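Local atomic coordinates of glutamine synthetase (Streptomyces coelicolor, PDB entry 4BAX), a protein that belongs to the glutamine synthetase family and combines a beta-Grasp domain with a catalytic domain in each chain of a ten-chain assembly. Residues A6-I11 with P38-D43; W10-G13 with A18-R21; N92-L97 with V193-W198. All blocks are in the same frame, centred on the assembly; numbering follows the deposited sequence.

Contact 1 (A6-I11 with P38-D43); sequences AEYIWI and PVWGFD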
loop_
_atom_site.group_PDB
_atom_site.type_symbol
_atom_site.label_atom_id
_atom_site.label_comp_id
_atom_site.label_asym_id
_atom_site.label_seq_id
_atom_site.Cartn_x
_atom_site.Cartn_y
_atom_site.Cartn_z
ATOM N N ALA A 6 -29.288 -30.488 -9.446
ATOM C CA ALA A 6 -29.482 -31.067 -8.121
ATOM C C ALA A 6 -28.152 -31.095 -7.368
ATOM O O ALA A 6 -27.168 -31.689 -7.828
ATOM C CB ALA A 6 -30.053 -32.467 -8.237
ATOM N N GLU A 7 -28.119 -30.448 -6.206
ATOM C CA GLU A 7 -26.904 -30.442 -5.393
ATOM C C GLU A 7 -26.963 -31.525 -4.328
ATOM O O GLU A 7 -27.728 -31.427 -3.358
ATOM C CB GLU A 7 -26.707 -29.079 -4.733
ATOM C CG GLU A 7 -25.317 -28.874 -4.105
ATOM C CD GLU A 7 -24.197 -28.620 -5.118
ATOM O OE1 GLU A 7 -24.471 -28.523 -6.333
ATOM O OE2 GLU A 7 -23.023 -28.553 -4.699
ATOM N N TYR A 8 -26.129 -32.546 -4.509
ATOM C CA TYR A 8 -26.104 -33.677 -3.596
ATOM C C TYR A 8 -25.143 -33.359 -2.472
ATOM O O TYR A 8 -23.964 -33.091 -2.705
ATOM C CB TYR A 8 -25.670 -34.949 -4.308
ATOM C CG TYR A 8 -26.775 -35.666 -5.052
ATOM C CD1 TYR A 8 -27.604 -34.984 -5.943
ATOM C CD2 TYR A 8 -26.974 -37.032 -4.898
ATOM C CE1 TYR A 8 -28.603 -35.646 -6.647
ATOM C CE2 TYR A 8 -27.992 -37.704 -5.602
ATOM C CZ TYR A 8 -28.799 -37.007 -6.474
ATOM O OH TYR A 8 -29.802 -37.679 -7.175
ATOM N N ILE A 9 -25.676 -33.359 -1.262
ATOM C CA ILE A 9 -24.950 -32.963 -0.074
ATOM C C ILE A 9 -24.867 -34.156 0.855
ATOM O O ILE A 9 -25.861 -34.876 1.048
ATOM C CB ILE A 9 -25.651 -31.747 0.625
ATOM C CG1 ILE A 9 -25.570 -30.513 -0.296
ATOM C CG2 ILE A 9 -25.050 -31.414 1.981
ATOM C CD1 ILE A 9 -26.692 -29.453 -0.094
ATOM N N TRP A 10 -23.688 -34.399 1.410
ATOM C CA TRP A 10 -23.582 -35.477 2.377
ATOM C C TRP A 10 -22.575 -35.131 3.467
ATOM O O TRP A 10 -21.911 -34.100 3.379
ATOM C CB TRP A 10 -23.277 -36.829 1.716
ATOM C CG TRP A 10 -21.862 -36.995 1.200
ATOM C CD1 TRP A 10 -20.831 -37.630 1.839
ATOM C CD2 TRP A 10 -21.336 -36.554 -0.063
ATOM N NE1 TRP A 10 -19.697 -37.604 1.056
ATOM C CE2 TRP A 10 -19.976 -36.952 -0.113
ATOM C CE3 TRP A 10 -21.873 -35.854 -1.148
ATOM C CZ2 TRP A 10 -19.151 -36.678 -1.209
ATOM C CZ3 TRP A 10 -21.043 -35.579 -2.244
ATOM C CH2 TRP A 10 -19.703 -35.995 -2.264
ATOM N N ILE A 11 -22.518 -35.967 4.506
ATOM C CA ILE A 11 -21.585 -35.814 5.614
ATOM C C ILE A 11 -20.530 -36.910 5.512
ATOM O O ILE A 11 -20.855 -38.074 5.297
ATOM C CB ILE A 11 -22.315 -35.875 6.951
ATOM C CG1 ILE A 11 -23.151 -34.610 7.123
ATOM C CG2 ILE A 11 -21.341 -35.967 8.121
ATOM C CD1 ILE A 11 -24.617 -34.887 7.169
ATOM N N PRO A 38 -32.355 -40.071 -8.444
ATOM C CA PRO A 38 -31.422 -41.191 -8.559
ATOM C C PRO A 38 -30.472 -41.245 -7.354
ATOM O O PRO A 38 -30.065 -40.197 -6.832
ATOM C CB PRO A 38 -30.644 -40.880 -9.853
ATOM C CG PRO A 38 -30.930 -39.441 -10.175
ATOM C CD PRO A 38 -32.273 -39.131 -9.576
ATOM N N VAL A 39 -30.124 -42.461 -6.932
ATOM C CA VAL A 39 -29.038 -42.649 -5.977
ATOM C C VAL A 39 -27.764 -42.435 -6.741
ATOM O O VAL A 39 -27.754 -42.551 -7.970
ATOM C CB VAL A 39 -29.054 -44.032 -5.275
ATOM C CG1 VAL A 39 -30.474 -44.432 -4.884
ATOM C CG2 VAL A 39 -28.395 -45.094 -6.159
ATOM N N TRP A 40 -26.711 -42.065 -6.025
ATOM C CA TRP A 40 -25.462 -41.713 -6.671
ATOM C C TRP A 40 -24.276 -42.273 -5.888
ATOM O O TRP A 40 -24.439 -42.941 -4.876
ATOM C CB TRP A 40 -25.362 -40.193 -6.787
ATOM C CG TRP A 40 -24.506 -39.706 -7.904
ATOM C CD1 TRP A 40 -23.895 -40.460 -8.870
ATOM C CD2 TRP A 40 -24.182 -38.342 -8.194
ATOM N NE1 TRP A 40 -23.198 -39.646 -9.736
ATOM C CE2 TRP A 40 -23.360 -38.342 -9.344
ATOM C CE3 TRP A 40 -24.501 -37.124 -7.594
ATOM C CZ2 TRP A 40 -22.855 -37.165 -9.900
ATOM C CZ3 TRP A 40 -23.988 -35.962 -8.145
ATOM C CH2 TRP A 40 -23.178 -35.990 -9.286
ATOM N N GLY A 41 -23.075 -41.974 -6.339
ATOM C CA GLY A 41 -21.911 -42.506 -5.676
ATOM C C GLY A 41 -20.780 -41.508 -5.714
ATOM O O GLY A 41 -20.864 -40.481 -6.397
ATOM N N PHE A 42 -19.724 -41.803 -4.972
ATOM C CA PHE A 42 -18.529 -40.991 -5.007
ATOM C C PHE A 42 -17.347 -41.822 -4.550
ATOM O O PHE A 42 -17.501 -42.966 -4.104
ATOM C CB PHE A 42 -18.678 -39.732 -4.157
ATOM C CG PHE A 42 -18.828 -40.003 -2.708
ATOM C CD1 PHE A 42 -20.082 -40.237 -2.159
ATOM C CD2 PHE A 42 -17.716 -40.034 -1.883
ATOM C CE1 PHE A 42 -20.226 -40.498 -0.804
ATOM C CE2 PHE A 42 -17.851 -40.294 -0.528
ATOM C CZ PHE A 42 -19.112 -40.526 0.011
ATOM N N ASP A 43 -16.166 -41.233 -4.685
ATOM C CA ASP A 43 -14.936 -41.863 -4.233
ATOM C C ASP A 43 -14.580 -41.543 -2.779
ATOM O O ASP A 43 -14.216 -40.411 -2.440
ATOM C CB ASP A 43 -13.809 -41.502 -5.188
ATOM C CG ASP A 43 -14.118 -41.939 -6.618
ATOM O OD1 ASP A 43 -14.974 -42.842 -6.805
ATOM O OD2 ASP A 43 -13.543 -41.363 -7.568
#
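W10 and F42 both place CG between the backbone N and the carbonyl carbon (chi1 73° and 65°), and this swings each ring off its own strand toward the other. The rings meet as an offset stack: the five-membered ring of W10 and the ring of F42 have centroids 4.2 Å apart and planes inclined by 27°. W10 CZ2 sits over the middle of the phenyl ring, 3.6 Å above its plane, while F42 CE1 lies nearer the rim of the indole. Next to this pair, Y8 and W40 meet differently. W40 turns the CE3 edge of its six-membered ring onto one face of the tyrosine, with Y8 CD2 and W40 CE3 3.7 Å apart; the planes are nearly perpendicular, so this is a T-shaped pair. The far end is tied down: Y8 OH donates to P38 O at 2.6 Å, meeting a lone pair of that oxygen in the carbonyl plane. W40 also makes cation-pi contacts with K23 and K25, and L59 of strand 56-66 packs against both W10 and F42. Strands 3-11 and 40-43 are not neighbours, since 75-82 and 56-66 lie between them, yet the CA atoms of Y8 and W40 are only 8.6 Å apart. This is consistent with a strongly curled sheet whose concave face carries these aromatic side chains within the beta-Grasp domain.

Contact 2 (W10-G13 with A18-R21); sequences WIDG and AKLR
R21 lays its CB over the six-membered ring of W10, a CH-pi contact 3.5 Å from the ring centroid, while the backbones of the two residues exchange a pair of hydrogen bonds. From there the arginine chain bends at chi2 (-76°) and runs on to D12. Its NE and NH2 both approach side-on and both bond to D12 OD2, with NE 2.7 Å from that oxygen. OD2 lies in the guanidinium plane, but the carboxylate as a whole is turned 56° from it. The other oxygen, D12 OD1, takes K19 N from above the carboxylate plane at 2.8 Å, in a nearly straight bond (173°), and D12 N returns a bond to K19 O. D12 thus holds K19, just before strand 20-28, through OD1 and its backbone N, and R21 through OD2. I11 CG1 and L20 CD2 are 4.1 Å apart, while I11 CG2 meets A18 CB at 3.5 Å. The looser side is K19, partly exposed, its chain leading away to a salt bridge with E148 of the second subunit. The whole closes the hairpin of strands 3-11 and 20-28, with helix 190-210 packed on the I11 and L20 face through W198, W202 and Y205.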
loop_
_atom_site.group_PDB
_atom_site.type_symbol
_atom_site.label_atom_id
_atom_site.label_comp_id
_atom_site.label_asym_id
_atom_site.label_seq_id
_atom_site.Cartn_x
_atom_site.Cartn_y
_atom_site.Cartn_z
ATOM N N TRP A 10 -23.688 -34.399 1.410
ATOM C CA TRP A 10 -23.582 -35.477 2.377
ATOM C C TRP A 10 -22.575 -35.131 3.467
ATOM O O TRP A 10 -21.911 -34.100 3.379
ATOM C CB TRP A 10 -23.277 -36.829 1.716
ATOM C CG TRP A 10 -21.862 -36.995 1.200
ATOM C CD1 TRP A 10 -20.831 -37.630 1.839
ATOM C CD2 TRP A 10 -21.336 -36.554 -0.063
ATOM N NE1 TRP A 10 -19.697 -37.604 1.056
ATOM C CE2 TRP A 10 -19.976 -36.952 -0.113
ATOM C CE3 TRP A 10 -21.873 -35.854 -1.148
ATOM C CZ2 TRP A 10 -19.151 -36.678 -1.209
ATOM C CZ3 TRP A 10 -21.043 -35.579 -2.244
ATOM C CH2 TRP A 10 -19.703 -35.995 -2.264
ATOM N N ILE A 11 -22.518 -35.967 4.506
ATOM C CA ILE A 11 -21.585 -35.814 5.614
ATOM C C ILE A 11 -20.530 -36.910 5.512
ATOM O O ILE A 11 -20.855 -38.074 5.297
ATOM C CB ILE A 11 -22.315 -35.875 6.951
ATOM C CG1 ILE A 11 -23.151 -34.610 7.123
ATOM C CG2 ILE A 11 -21.341 -35.967 8.121
ATOM C CD1 ILE A 11 -24.617 -34.887 7.169
ATOM N N ASP A 12 -19.262 -36.528 5.655
ATOM C CA ASP A 12 -18.173 -37.489 5.511
ATOM C C ASP A 12 -17.822 -38.269 6.796
ATOM O O ASP A 12 -18.593 -38.303 7.762
ATOM C CB ASP A 12 -16.945 -36.878 4.818
ATOM C CG ASP A 12 -16.194 -35.885 5.687
ATOM O OD1 ASP A 12 -16.401 -35.850 6.920
ATOM O OD2 ASP A 12 -15.409 -35.098 5.116
ATOM N N GLY A 13 -16.680 -38.943 6.765
ATOM C CA GLY A 13 -16.222 -39.719 7.894
ATOM C C GLY A 13 -15.014 -39.104 8.577
ATOM O O GLY A 13 -14.265 -39.820 9.254
ATOM N N ALA A 18 -17.001 -34.571 11.590
ATOM C CA ALA A 18 -17.294 -34.828 10.188
ATOM C C ALA A 18 -17.666 -33.565 9.449
ATOM O O ALA A 18 -18.198 -32.623 10.040
ATOM C CB ALA A 18 -18.383 -35.880 10.053
ATOM N N LYS A 19 -17.432 -33.593 8.137
ATOM C CA LYS A 19 -17.611 -32.433 7.276
ATOM C C LYS A 19 -18.620 -32.670 6.157
ATOM O O LYS A 19 -18.856 -33.812 5.712
ATOM C CB LYS A 19 -16.276 -32.028 6.663
ATOM C CG LYS A 19 -15.121 -31.934 7.661
ATOM C CD LYS A 19 -13.777 -31.788 6.939
ATOM C CE LYS A 19 -13.792 -30.695 5.845
ATOM N NZ LYS A 19 -13.662 -29.292 6.359
ATOM N N LEU A 20 -19.241 -31.578 5.738
ATOM C CA LEU A 20 -20.150 -31.576 4.604
ATOM C C LEU A 20 -19.390 -31.709 3.280
ATOM O O LEU A 20 -18.289 -31.192 3.135
ATOM C CB LEU A 20 -21.020 -30.333 4.594
ATOM C CG LEU A 20 -22.059 -30.278 5.691
ATOM C CD1 LEU A 20 -22.306 -28.824 6.042
ATOM C CD2 LEU A 20 -23.353 -30.982 5.238
ATOM N N ARG A 21 -19.947 -32.477 2.358
ATOM C CA ARG A 21 -19.439 -32.569 0.994
ATOM C C ARG A 21 -20.599 -32.365 0.005
ATOM O O ARG A 21 -21.779 -32.636 0.316
ATOM C CB ARG A 21 -18.725 -33.897 0.735
ATOM C CG ARG A 21 -17.705 -34.268 1.790
ATOM C CD ARG A 21 -16.429 -33.460 1.660
ATOM N NE ARG A 21 -15.458 -33.890 2.651
ATOM C CZ ARG A 21 -14.145 -33.770 2.493
ATOM N NH1 ARG A 21 -13.659 -33.245 1.364
ATOM N NH2 ARG A 21 -13.315 -34.192 3.444
#

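Contact 3 (N92-L97 with V193-W198); sequences NTRAAL and VSDQLW
D195 OD1 is gripped by two groups, the NE of R94 across the contact at 3.2 Å and the hydroxyl of Y324 on helix 323-341. The other carboxylate oxygen, D195 OD2, takes R94 NH2 at 2.8 Å. The arginine therefore meets the aspartate side-on through NE and one terminal nitrogen, each with an oxygen of its own. Both oxygens use their syn lone pairs, and the two flat groups are nearly coplanar, 7° apart, which gives two almost straight bonds and fixes the rotation of both ends. R94 reaches across with CG anti to the backbone N (chi1 -154°) and its chain extended from CG to NE; it crosses the short D195 side chain at about a right angle. This salt bridge joins the first turn of helix 94-103 to the long helix 190-210 inside the catalytic domain, and Y324 brings in helix 323-341 as a third partner, its side chain also touching R94. One turn on in helix 94-103, the methyl L97 CD2 lies 3.8 Å from S194 OG, a hydroxyl whose hydrogen bond goes back to P190 O within its own helix, and L97 also rests on P190 and L191. Ahead of R94, N92 caps the start of its helix: A95 N donates to N92 OD1 at 3.0 Å. The amide nitrogen of the same side chain, N92 ND2, bonds to E80 OE1 and V81 O at the end of strand 75-82.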
loop_
_atom_site.group_PDB
_atom_site.type_symbol
_atom_site.label_atom_id
_atom_site.label_comp_id
_atom_site.label_asym_id
_atom_site.label_seq_id
_atom_site.Cartn_x
_atom_site.Cartn_y
_atom_site.Cartn_z
ATOM N N ASN A 92 -22.263 -43.221 8.577
ATOM C CA ASN A 92 -23.693 -42.894 8.602
ATOM C C ASN A 92 -24.241 -42.891 10.030
ATOM O O ASN A 92 -24.212 -43.921 10.689
ATOM C CB ASN A 92 -24.451 -43.882 7.716
ATOM C CG ASN A 92 -25.934 -43.546 7.559
ATOM O OD1 ASN A 92 -26.568 -42.965 8.447
ATOM N ND2 ASN A 92 -26.501 -43.954 6.435
ATOM N N THR A 93 -24.715 -41.729 10.497
ATOM C CA THR A 93 -25.237 -41.572 11.868
ATOM C C THR A 93 -26.727 -41.334 11.859
ATOM O O THR A 93 -27.390 -41.372 12.912
ATOM C CB THR A 93 -24.548 -40.411 12.650
ATOM O OG1 THR A 93 -24.801 -39.158 11.995
ATOM C CG2 THR A 93 -23.041 -40.658 12.802
ATOM N N ARG A 94 -27.250 -41.114 10.653
ATOM C CA ARG A 94 -28.689 -40.957 10.452
ATOM C C ARG A 94 -29.430 -42.248 10.711
ATOM O O ARG A 94 -30.492 -42.231 11.330
ATOM C CB ARG A 94 -28.981 -40.451 9.037
ATOM C CG ARG A 94 -30.263 -39.686 8.923
ATOM C CD ARG A 94 -30.747 -39.632 7.497
ATOM N NE ARG A 94 -31.980 -38.860 7.395
ATOM C CZ ARG A 94 -33.165 -39.405 7.140
ATOM N NH1 ARG A 94 -33.242 -40.725 6.982
ATOM N NH2 ARG A 94 -34.261 -38.644 7.056
ATOM N N ALA A 95 -28.841 -43.364 10.286
ATOM C CA ALA A 95 -29.521 -44.654 10.342
ATOM C C ALA A 95 -29.832 -45.065 11.780
ATOM O O ALA A 95 -30.871 -45.678 12.036
ATOM C CB ALA A 95 -28.713 -45.735 9.614
ATOM N N ALA A 96 -28.914 -44.763 12.700
ATOM C CA ALA A 96 -29.144 -45.038 14.115
ATOM C C ALA A 96 -30.305 -44.218 14.664
ATOM O O ALA A 96 -31.183 -44.757 15.354
ATOM C CB ALA A 96 -27.873 -44.783 14.931
ATOM N N LEU A 97 -30.359 -42.940 14.288
ATOM C CA LEU A 97 -31.458 -42.073 14.716
ATOM C C LEU A 97 -32.783 -42.587 14.145
ATOM O O LEU A 97 -33.814 -42.513 14.812
ATOM C CB LEU A 97 -31.207 -40.609 14.339
ATOM C CG LEU A 97 -32.385 -39.665 14.626
ATOM C CD1 LEU A 97 -32.654 -39.582 16.143
ATOM C CD2 LEU A 97 -32.164 -38.239 14.039
ATOM N N VAL A 193 -35.595 -32.293 11.940
ATOM C CA VAL A 193 -34.767 -31.237 12.507
ATOM C C VAL A 193 -33.286 -31.376 12.172
ATOM O O VAL A 193 -32.604 -30.380 11.892
ATOM C CB VAL A 193 -34.982 -31.086 14.036
ATOM C CG1 VAL A 193 -34.168 -32.115 14.835
ATOM C CG2 VAL A 193 -34.690 -29.652 14.473
ATOM N N SER A 194 -32.821 -32.625 12.152
ATOM C CA SER A 194 -31.432 -32.952 11.895
ATOM C C SER A 194 -31.068 -32.712 10.451
ATOM O O SER A 194 -30.005 -32.150 10.150
ATOM C CB SER A 194 -31.163 -34.416 12.265
ATOM O OG SER A 194 -31.127 -34.643 13.664
ATOM N N ASP A 195 -31.976 -33.112 9.567
ATOM C CA ASP A 195 -31.799 -32.941 8.136
ATOM C C ASP A 195 -31.758 -31.459 7.789
ATOM O O ASP A 195 -30.881 -31.032 7.024
ATOM C CB ASP A 195 -32.924 -33.629 7.357
ATOM C CG ASP A 195 -32.789 -35.151 7.359
ATOM O OD1 ASP A 195 -31.671 -35.657 7.617
ATOM O OD2 ASP A 195 -33.800 -35.853 7.115
ATOM N N GLN A 196 -32.677 -30.671 8.359
ATOM C CA GLN A 196 -32.762 -29.239 8.028
ATOM C C GLN A 196 -31.538 -28.454 8.527
ATOM O O GLN A 196 -31.001 -27.611 7.806
ATOM C CB GLN A 196 -34.067 -28.618 8.569
ATOM C CG GLN A 196 -35.370 -29.163 7.959
ATOM C CD GLN A 196 -36.591 -28.247 8.166
ATOM O OE1 GLN A 196 -36.459 -27.112 8.623
ATOM N NE2 GLN A 196 -37.784 -28.738 7.793
ATOM N N LEU A 197 -31.055 -28.809 9.718
ATOM C CA LEU A 197 -29.885 -28.174 10.323
ATOM C C LEU A 197 -28.606 -28.389 9.494
ATOM O O LEU A 197 -27.781 -27.454 9.330
ATOM C CB LEU A 197 -29.686 -28.680 11.761
ATOM C CG LEU A 197 -28.458 -28.117 12.494
ATOM C CD1 LEU A 197 -28.451 -26.585 12.460
ATOM C CD2 LEU A 197 -28.376 -28.600 13.943
ATOM N N TRP A 198 -28.444 -29.612 8.973
ATOM C CA TRP A 198 -27.289 -29.913 8.130
ATOM C C TRP A 198 -27.325 -29.084 6.860
ATOM O O TRP A 198 -26.311 -28.510 6.430
ATOM C CB TRP A 198 -27.223 -31.409 7.782
ATOM C CG TRP A 198 -26.428 -32.191 8.774
ATOM C CD1 TRP A 198 -26.855 -33.265 9.532
ATOM C CD2 TRP A 198 -25.089 -31.928 9.178
ATOM N NE1 TRP A 198 -25.835 -33.704 10.352
ATOM C CE2 TRP A 198 -24.742 -32.897 10.158
ATOM C CE3 TRP A 198 -24.131 -30.977 8.796
ATOM C CZ2 TRP A 198 -23.473 -32.934 10.757
ATOM C CZ3 TRP A 198 -22.875 -31.013 9.397
ATOM C CH2 TRP A 198 -22.559 -31.986 10.360
#

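In the fold
Contacts 1 and 2 both start from strand 3-11 and share W10 and I11, their centres about 11 Å apart: contact 2 joins it to its hairpin partner 20-28, contact 1 to the far edge strand 40-43 of the same five-stranded sheet. Both also touch the second subunit. Contact 3 opens later in the chain, in the catalytic domain, and no other chain reaches its segments. Its centre is about 15 Å from that of contact 1 and about 12 Å from that of contact 2. W198 bridges the gap, with its CE2 3.6 Å from I11 CD1 and its CE3 3.6 Å from L20 CD2, so helix 190-210 packs against the beta-Grasp sheet where the two domains meet.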